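PDB 3RPC: possible metal-dependent hydrolase from Veillonella parvula, which is probably a metal-dependent hydrolase of the metallo-beta-lactamase superfamily, binding two zinc ions, with a substrate that is not established. Local coordinates for residues F182-I187 against V215-A220; L17-T22 against V153-A158; T8-A13 against L54-D59. All blocks are in the same frame, centred on the assembly; numbering follows the deposited sequence.

Contact 1 of 3, residues F182-I187 against V215-A220; sequences FDPNVI and VRKPEA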
loop_
_atom_site.group_PDB
_atom_site.type_symbol
_atom_site.label_atom_id
_atom_site.label_comp_id
_atom_site.label_asym_id
_atom_site.label_seq_id
_atom_site.Cartn_x
_atom_site.Cartn_y
_atom_site.Cartn_z
ATOM N N PHE A 182 6.246 12.703 -6.021
ATOM C CA PHE A 182 6.287 13.950 -5.257
ATOM C C PHE A 182 7.672 14.588 -5.161
ATOM O O PHE A 182 7.810 15.708 -4.659
ATOM C CB PHE A 182 5.674 13.729 -3.869
ATOM C CG PHE A 182 4.307 13.119 -3.923
ATOM C CD1 PHE A 182 3.261 13.806 -4.511
ATOM C CD2 PHE A 182 4.070 11.848 -3.415
ATOM C CE1 PHE A 182 2.001 13.241 -4.591
ATOM C CE2 PHE A 182 2.814 11.282 -3.485
ATOM C CZ PHE A 182 1.778 11.979 -4.074
ATOM N N ASP A 183 8.687 13.878 -5.649
ATOM C CA ASP A 183 10.058 14.385 -5.702
ATOM C C ASP A 183 10.434 15.189 -4.464
ATOM O O ASP A 183 10.729 16.386 -4.559
ATOM C CB ASP A 183 10.268 15.249 -6.949
ATOM C CG ASP A 183 11.728 15.593 -7.182
ATOM O OD1 ASP A 183 12.599 14.756 -6.859
ATOM O OD2 ASP A 183 12.007 16.699 -7.689
ATOM N N PRO A 184 10.430 14.533 -3.297
ATOM C CA PRO A 184 10.759 15.244 -2.057
ATOM C C PRO A 184 12.176 15.813 -2.030
ATOM O O PRO A 184 13.122 15.187 -2.534
ATOM C CB PRO A 184 10.585 14.175 -0.971
ATOM C CG PRO A 184 10.724 12.860 -1.698
ATOM C CD PRO A 184 10.158 13.101 -3.072
ATOM N N ASN A 185 12.297 16.994 -1.433
ATOM C CA ASN A 185 13.573 17.681 -1.275
ATOM C C ASN A 185 14.242 17.344 0.051
ATOM O O ASN A 185 15.450 17.522 0.203
ATOM C CB ASN A 185 13.357 19.193 -1.378
ATOM C CG ASN A 185 12.537 19.573 -2.592
ATOM O OD1 ASN A 185 11.396 20.004 -2.466
ATOM N ND2 ASN A 185 13.107 19.394 -3.779
ATOM N N VAL A 186 13.441 16.873 1.007
ATOM C CA VAL A 186 13.925 16.452 2.324
ATOM C C VAL A 186 13.306 15.099 2.622
ATOM O O VAL A 186 12.096 14.927 2.451
ATOM C CB VAL A 186 13.511 17.454 3.424
ATOM C CG1 VAL A 186 13.977 16.975 4.812
ATOM C CG2 VAL A 186 14.070 18.832 3.114
ATOM N N ILE A 187 14.122 14.136 3.041
ATOM C CA ILE A 187 13.634 12.778 3.255
ATOM C C ILE A 187 14.046 12.294 4.636
ATOM O O ILE A 187 15.235 12.126 4.907
ATOM C CB ILE A 187 14.181 11.831 2.162
ATOM C CG1 ILE A 187 13.796 12.375 0.777
ATOM C CG2 ILE A 187 13.675 10.398 2.372
ATOM C CD1 ILE A 187 14.432 11.602 -0.389
ATOM N N VAL A 215 21.230 7.404 -4.138
ATOM C CA VAL A 215 21.244 7.139 -5.571
ATOM C C VAL A 215 19.941 7.614 -6.207
ATOM O O VAL A 215 19.947 8.253 -7.266
ATOM C CB VAL A 215 21.441 5.648 -5.865
ATOM C CG1 VAL A 215 21.262 5.361 -7.356
ATOM C CG2 VAL A 215 22.817 5.194 -5.386
ATOM N N ARG A 216 18.820 7.319 -5.559
ATOM C CA ARG A 216 17.529 7.676 -6.151
ATOM C C ARG A 216 17.295 9.181 -6.186
ATOM O O ARG A 216 16.767 9.708 -7.165
ATOM C CB ARG A 216 16.367 6.979 -5.437
ATOM C CG ARG A 216 15.062 6.984 -6.230
ATOM C CD ARG A 216 15.091 5.990 -7.393
ATOM N NE ARG A 216 15.020 4.615 -6.919
ATOM C CZ ARG A 216 16.056 3.784 -6.852
ATOM N NH1 ARG A 216 15.889 2.558 -6.384
ATOM N NH2 ARG A 216 17.261 4.177 -7.258
ATOM N N LYS A 217 17.710 9.869 -5.125
ATOM C CA LYS A 217 17.462 11.297 -4.975
ATOM C C LYS A 217 18.744 12.024 -4.594
ATOM O O LYS A 217 18.925 12.414 -3.440
ATOM C CB LYS A 217 16.381 11.535 -3.916
ATOM C CG LYS A 217 15.008 11.009 -4.321
ATOM C CD LYS A 217 14.472 11.783 -5.525
ATOM C CE LYS A 217 13.066 11.354 -5.889
ATOM N NZ LYS A 217 12.645 11.921 -7.203
ATOM N N PRO A 218 19.649 12.205 -5.571
ATOM C CA PRO A 218 20.975 12.772 -5.292
ATOM C C PRO A 218 20.953 14.206 -4.770
ATOM O O PRO A 218 21.949 14.654 -4.204
ATOM C CB PRO A 218 21.668 12.741 -6.663
ATOM C CG PRO A 218 20.899 11.765 -7.467
ATOM C CD PRO A 218 19.492 11.826 -6.986
ATOM N N GLU A 219 19.852 14.925 -4.959
ATOM C CA GLU A 219 19.801 16.310 -4.511
ATOM C C GLU A 219 19.018 16.502 -3.216
ATOM O O GLU A 219 18.949 17.610 -2.693
ATOM C CB GLU A 219 19.222 17.210 -5.605
ATOM C CG GLU A 219 20.123 17.298 -6.828
ATOM C CD GLU A 219 19.340 17.398 -8.122
ATOM O OE1 GLU A 219 19.555 16.542 -9.009
ATOM O OE2 GLU A 219 18.514 18.328 -8.255
ATOM N N ALA A 220 18.431 15.425 -2.703
ATOM C CA ALA A 220 17.622 15.524 -1.493
ATOM C C ALA A 220 18.497 15.605 -0.252
ATOM O O ALA A 220 19.606 15.063 -0.217
ATOM C CB ALA A 220 16.658 14.340 -1.388
HETATM O O HOH W 1 15.864 18.440 -3.789
#
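Ile187 and Ala220 make the tight end of this contact: Ile187 CD1 lies 3.7 Å from Ala220 CB. With chi1 at -56°, CG1 of Ile187 stands anti to the carbonyl carbon, and the extended chain beyond it carries the methyl into the corner between Ala220 and the root of Lys217. There it meets Lys217 CG at 4.0 Å, the two side chains running at about a right angle. The backbones also come close here, Ala220 CA approaching Asn185 O to 3.4 Å in a CA-H...O contact. Pro184 and Ile187 both rest on Leu179 of helix 173-182, which continues the apolar packing.

Toward solvent the contact becomes polar and more open. Lys217 bends at chi2 (-65°) and then runs out straight, its NZ forming a salt bridge of 2.9 Å with Asp183 OD1. The ammonium comes to the anti side of that oxygen, 31° out of the carboxylate plane, and has a second, weak partner in Leu179 O. Further along, Asn185 ND2 gives a 2.9 Å hydrogen bond to a water that reaches Glu219 O only weakly, while Asn185 OD1 accepts from Thr162 N.

The type I turn from Lys217 to Ala220 takes the chain out of helix 207-216 and into strand 221-225, and Lys221 pairs through its backbone with Asn185 and Ile187. The arrangement is that of a beta-alpha-beta crossover, where the loop leaving the helix meets the start of the neighbouring parallel strand.

Contact 2 of 3, residues L17-T22 against V153-A158; sequences LTIKNT and VIFEAA
The segments 17-20 and 155-158 run nearly parallel, 16° apart, but are joined by side chains and not by strand pairing, for their closest CA atoms, those of Ile19 and Ala157, are 7.8 Å apart. Between them Phe155 presents one face of its ring to Leu17. CD2 of that leucine sits over the middle of the ring, 3.7 Å from its centroid and 9° off the normal, a CH-pi contact over the face, the two side chains reaching in from opposite directions. Val153 CG1 lies against the other face near the rim, so the ring has a methyl on each side. Ile19 enters obliquely, its CD1 3.7 Å from Phe155 CB, while its other branch, CG2, which stands anti to the backbone N, turns to Ala157 CB at 4.0 Å.

At the outer end Lys20, on the type II' turn from Ile19 to Thr22, folds its chain at chi2 and chi4 past Ala157. Its NZ gives a 2.9 Å hydrogen bond to Ala158 O, meeting the carbonyl almost end-on at 161°, and also pairs with Glu160. Phe24 and Leu125 add further packing around Phe155. Strands 14-19 and 152-156 belong to different mixed sheets; Leu17, Ile19 and Phe155 are part of the apolar layer between them, with Lys20 and Ala157-Ala158 at its outer end, in the alpha-beta/beta-alpha sandwich of metallo-beta-lactamases.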
loop_
_atom_site.group_PDB
_atom_site.type_symbol
_atom_site.label_atom_id
_atom_site.label_comp_id
_atom_site.label_asym_id
_atom_site.label_seq_id
_atom_site.Cartn_x
_atom_site.Cartn_y
_atom_site.Cartn_z
ATOM N N LEU A 17 8.499 19.213 13.098
ATOM C CA LEU A 17 8.693 19.722 11.753
ATOM C C LEU A 17 7.961 21.039 11.627
ATOM O O LEU A 17 6.737 21.092 11.750
ATOM C CB LEU A 17 8.149 18.727 10.723
ATOM C CG LEU A 17 8.196 19.163 9.257
ATOM C CD1 LEU A 17 9.645 19.338 8.806
ATOM C CD2 LEU A 17 7.479 18.152 8.358
ATOM N N THR A 18 8.708 22.108 11.390
ATOM C CA THR A 18 8.083 23.421 11.245
ATOM C C THR A 18 8.118 23.806 9.788
ATOM O O THR A 18 9.173 23.789 9.159
ATOM C CB THR A 18 8.808 24.511 12.051
ATOM O OG1 THR A 18 8.795 24.178 13.446
ATOM C CG2 THR A 18 8.115 25.860 11.847
ATOM N N ILE A 19 6.953 24.140 9.251
ATOM C CA ILE A 19 6.843 24.589 7.874
ATOM C C ILE A 19 5.977 25.824 7.955
ATOM O O ILE A 19 4.842 25.757 8.427
ATOM C CB ILE A 19 6.163 23.546 6.981
ATOM C CG1 ILE A 19 6.962 22.247 6.960
ATOM C CG2 ILE A 19 6.003 24.076 5.561
ATOM C CD1 ILE A 19 6.255 21.128 6.193
ATOM N N LYS A 20 6.523 26.957 7.526
ATOM C CA LYS A 20 5.837 28.231 7.693
ATOM C C LYS A 20 5.563 28.485 9.177
ATOM O O LYS A 20 6.485 28.417 9.992
ATOM C CB LYS A 20 4.566 28.269 6.844
ATOM C CG LYS A 20 4.838 28.635 5.377
ATOM C CD LYS A 20 3.880 27.956 4.414
ATOM C CE LYS A 20 3.938 28.577 3.017
ATOM N NZ LYS A 20 5.282 29.113 2.646
ATOM N N ASN A 21 4.319 28.770 9.544
ATOM C CA ASN A 21 3.976 29.004 10.945
ATOM C C ASN A 21 3.360 27.784 11.620
ATOM O O ASN A 21 2.774 27.890 12.695
ATOM C CB ASN A 21 3.024 30.195 11.088
ATOM C CG ASN A 21 3.617 31.487 10.568
ATOM O OD1 ASN A 21 2.963 32.227 9.831
ATOM N ND2 ASN A 21 4.859 31.766 10.945
ATOM N N THR A 22 3.491 26.620 10.988
ATOM C CA THR A 22 2.900 25.410 11.538
ATOM C C THR A 22 3.976 24.447 12.008
ATOM O O THR A 22 4.881 24.107 11.246
ATOM C CB THR A 22 2.014 24.703 10.497
ATOM O OG1 THR A 22 0.875 25.527 10.215
ATOM C CG2 THR A 22 1.544 23.351 11.017
ATOM N N VAL A 153 4.263 10.198 5.316
ATOM C CA VAL A 153 3.550 11.425 4.984
ATOM C C VAL A 153 4.434 12.312 4.115
ATOM O O VAL A 153 5.614 12.516 4.410
ATOM C CB VAL A 153 3.149 12.210 6.255
ATOM C CG1 VAL A 153 2.327 13.440 5.878
ATOM C CG2 VAL A 153 2.380 11.309 7.209
ATOM N N ILE A 154 3.857 12.813 3.028
ATOM C CA ILE A 154 4.471 13.855 2.216
ATOM C C ILE A 154 3.884 15.203 2.648
ATOM O O ILE A 154 2.663 15.353 2.720
ATOM C CB ILE A 154 4.193 13.604 0.711
ATOM C CG1 ILE A 154 5.122 12.506 0.172
ATOM C CG2 ILE A 154 4.348 14.886 -0.096
ATOM C CD1 ILE A 154 6.552 12.967 -0.060
ATOM N N PHE A 155 4.747 16.154 3.000
ATOM C CA PHE A 155 4.300 17.512 3.338
ATOM C C PHE A 155 4.689 18.456 2.195
ATOM O O PHE A 155 5.862 18.539 1.827
ATOM C CB PHE A 155 4.957 18.033 4.628
ATOM C CG PHE A 155 4.705 17.190 5.852
ATOM C CD1 PHE A 155 3.783 17.593 6.811
ATOM C CD2 PHE A 155 5.414 16.021 6.068
ATOM C CE1 PHE A 155 3.571 16.839 7.955
ATOM C CE2 PHE A 155 5.206 15.258 7.214
ATOM C CZ PHE A 155 4.277 15.663 8.155
ATOM N N GLU A 156 3.709 19.158 1.635
ATOM C CA GLU A 156 3.952 20.131 0.575
ATOM C C GLU A 156 3.404 21.490 0.981
ATOM O O GLU A 156 2.369 21.571 1.637
ATOM C CB GLU A 156 3.269 19.698 -0.717
ATOM C CG GLU A 156 3.822 18.423 -1.303
ATOM C CD GLU A 156 3.031 17.951 -2.507
ATOM O OE1 GLU A 156 1.840 18.312 -2.618
ATOM O OE2 GLU A 156 3.600 17.229 -3.346
ATOM N N ALA A 157 4.094 22.553 0.585
ATOM C CA ALA A 157 3.598 23.912 0.813
ATOM C C ALA A 157 4.304 24.868 -0.139
ATOM O O ALA A 157 5.420 24.595 -0.582
ATOM C CB ALA A 157 3.818 24.334 2.267
ATOM N N ALA A 158 3.658 25.987 -0.451
ATOM C CA ALA A 158 4.196 26.930 -1.426
ATOM C C ALA A 158 5.577 27.442 -1.044
ATOM O O ALA A 158 5.773 27.952 0.061
ATOM C CB ALA A 158 3.237 28.101 -1.609
#

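Contact 3 of 3, residues T8-A13 against L54-D59; sequences THIRNA and LPLSMD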
loop_
_atom_site.group_PDB
_atom_site.type_symbol
_atom_site.label_atom_id
_atom_site.label_comp_id
_atom_site.label_asym_id
_atom_site.label_seq_id
_atom_site.Cartn_x
_atom_site.Cartn_y
_atom_site.Cartn_z
ATOM N N THR A 8 13.441 19.701 13.958
ATOM C CA THR A 8 14.140 19.488 15.211
ATOM C C THR A 8 13.950 18.046 15.629
ATOM O O THR A 8 12.830 17.610 15.910
ATOM C CB THR A 8 13.604 20.403 16.322
ATOM O OG1 THR A 8 13.851 21.773 15.975
ATOM C CG2 THR A 8 14.296 20.082 17.634
ATOM N N HIS A 9 15.037 17.285 15.656
ATOM C CA HIS A 9 14.912 15.915 16.096
ATOM C C HIS A 9 14.746 15.852 17.606
ATOM O O HIS A 9 15.408 16.596 18.322
ATOM C CB HIS A 9 16.098 15.054 15.682
ATOM C CG HIS A 9 15.816 13.609 15.882
ATOM N ND1 HIS A 9 14.687 13.018 15.360
ATOM C CD2 HIS A 9 16.448 12.656 16.607
ATOM C CE1 HIS A 9 14.652 11.752 15.728
ATOM N NE2 HIS A 9 15.707 11.507 16.483
ATOM N N ILE A 10 13.859 14.986 18.090
ATOM C CA ILE A 10 13.658 14.848 19.540
ATOM C C ILE A 10 14.279 13.543 20.051
ATOM O O ILE A 10 15.280 13.566 20.765
ATOM C CB ILE A 10 12.172 14.980 19.949
ATOM C CG1 ILE A 10 11.613 16.335 19.498
ATOM C CG2 ILE A 10 12.011 14.821 21.466
ATOM C CD1 ILE A 10 12.330 17.534 20.084
ATOM N N ARG A 11 13.717 12.404 19.656
ATOM C CA ARG A 11 14.224 11.121 20.146
ATOM C C ARG A 11 13.521 10.001 19.394
ATOM O O ARG A 11 12.318 10.034 19.260
ATOM C CB ARG A 11 13.978 10.979 21.656
ATOM C CG ARG A 11 14.662 9.734 22.259
ATOM C CD ARG A 11 14.314 9.551 23.745
ATOM N NE ARG A 11 12.879 9.374 23.937
ATOM C CZ ARG A 11 12.282 9.301 25.126
ATOM N NH1 ARG A 11 12.998 9.372 26.243
ATOM N NH2 ARG A 11 10.962 9.152 25.199
ATOM N N ASN A 12 14.292 9.015 18.935
ATOM C CA ASN A 12 13.767 7.917 18.103
ATOM C C ASN A 12 13.144 8.459 16.808
ATOM O O ASN A 12 13.856 9.035 15.989
ATOM C CB ASN A 12 12.785 7.031 18.879
ATOM C CG ASN A 12 12.606 5.655 18.239
ATOM O OD1 ASN A 12 13.584 5.020 17.820
ATOM N ND2 ASN A 12 11.370 5.186 18.171
ATOM N N ALA A 13 11.832 8.306 16.640
ATOM C CA ALA A 13 11.144 8.872 15.474
ATOM C C ALA A 13 10.382 10.152 15.821
ATOM O O ALA A 13 9.679 10.708 14.984
ATOM C CB ALA A 13 10.182 7.845 14.858
ATOM N N LEU A 54 14.523 12.355 27.263
ATOM C CA LEU A 54 14.305 13.386 26.261
ATOM C C LEU A 54 15.395 14.450 26.371
ATOM O O LEU A 54 15.932 14.692 27.459
ATOM C CB LEU A 54 12.935 14.035 26.459
ATOM C CG LEU A 54 11.691 13.174 26.223
ATOM C CD1 LEU A 54 10.437 13.908 26.713
ATOM C CD2 LEU A 54 11.546 12.778 24.744
ATOM N N PRO A 55 15.717 15.106 25.249
ATOM C CA PRO A 55 16.783 16.120 25.233
ATOM C C PRO A 55 16.313 17.510 25.661
ATOM O O PRO A 55 17.135 18.432 25.727
ATOM C CB PRO A 55 17.187 16.155 23.759
ATOM C CG PRO A 55 15.903 15.853 23.043
ATOM C CD PRO A 55 15.232 14.794 23.889
ATOM N N LEU A 56 15.023 17.661 25.938
ATOM C CA LEU A 56 14.496 18.946 26.381
ATOM C C LEU A 56 13.338 18.736 27.339
ATOM O O LEU A 56 12.780 17.644 27.423
ATOM C CB LEU A 56 14.070 19.794 25.181
ATOM C CG LEU A 56 12.812 19.414 24.398
ATOM C CD1 LEU A 56 12.583 20.413 23.276
ATOM C CD2 LEU A 56 12.880 17.989 23.838
ATOM N N SER A 57 12.996 19.783 28.085
ATOM C CA SER A 57 11.874 19.724 29.013
ATOM C C SER A 57 10.562 19.584 28.258
ATOM O O SER A 57 10.444 19.983 27.095
ATOM C CB SER A 57 11.828 20.992 29.872
ATOM O OG SER A 57 11.424 22.091 29.077
HETATM N N MSE A 58 9.569 19.020 28.927
HETATM C CA MSE A 58 8.260 18.838 28.314
HETATM C C MSE A 58 7.675 20.182 27.878
HETATM O O MSE A 58 7.021 20.287 26.839
HETATM C CB MSE A 58 7.313 18.116 29.272
HETATM C CG MSE A 58 5.977 17.759 28.662
HETATM SE SE MSE A 58 6.098 16.481 27.190
HETATM C CE MSE A 58 6.860 14.983 28.143
ATOM N N ASP A 59 7.919 21.218 28.667
ATOM C CA ASP A 59 7.432 22.539 28.302
ATOM C C ASP A 59 8.006 23.003 26.970
ATOM O O ASP A 59 7.273 23.503 26.113
ATOM C CB ASP A 59 7.761 23.564 29.382
ATOM C CG ASP A 59 7.369 24.968 28.975
ATOM O OD1 ASP A 59 6.152 25.250 28.938
ATOM O OD2 ASP A 59 8.273 25.782 28.686
#
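Arg11 NH2 is gripped by two carbonyl oxygens, Phe29 O and Ala31 O, and the guanidinium that carries it is roofed on one face by Leu54, whose CD2 lies 3.5 Å above the plane and over its centre. NH1 of the same arginine is bonded to Val52 O, just ahead of Leu54, and Phe29 adds a cation-pi contact. With three carbonyls holding its nitrogens, the buried group has little freedom to rotate, and the carbonyl oxygens probably help to offset its charge. The side chain runs out straight through chi1 (-172°) and chi2, then bends at chi3, which brings the flat end across Leu54 at about a right angle.

Next to it Ile10 supplies the apolar half of the contact with both its branches. CG2 packs on Leu54 CD2 at 3.9 Å and on Pro55 CD at 4.0 Å, while CD1 meets Leu56 CD2 at 3.8 Å. The pyrrolidine of Pro55 also rests on the backbone of Ile10, its CG 3.3 Å from Ile10 O. Leu61, on helix 58-62, closes over Ile10, Leu54 and Leu56, and Ser57 caps the start of that helix through Asp60 N.

Ile10 and Arg11 lie together opposite Thr14, a classic beta bulge at the end of strand 6-11; Arg11 points toward the loop and the end of Ile10 bends to it. Asn12, next after the bulge, bonds to the backbones of the zinc ligands Asp76 and His226, while the Arg11 side chain stays about 12 Å from a zinc ion, placing the contact in the surroundings of the dinuclear site of the metallo-beta-lactamase fold.

Overall arrangement
Along the chain, contacts 2 and 3 interlock, since their segments alternate, and contact 1 follows once both are closed. Contacts 3 and 2 begin on neighbouring antiparallel strands, 6-11 and 14-19, of one sheet; the centres of the two contacts are about 19 Å apart. Contact 2 crosses from there to strand 152-156 of the other sheet, which also holds strand 186-190 of contact 1. Contacts 1 and 2, about 16 Å between centres, touch directly where Phe182 packs on Ile154 and Glu156. The centres of contacts 1 and 3 are about 26 Å apart, their nearest atoms about 10 Å. Contact 3 thus lies on the zinc side of the fold, contact 2 joins the two sheets, and contact 1 ties the second to the connection from helix 207-216.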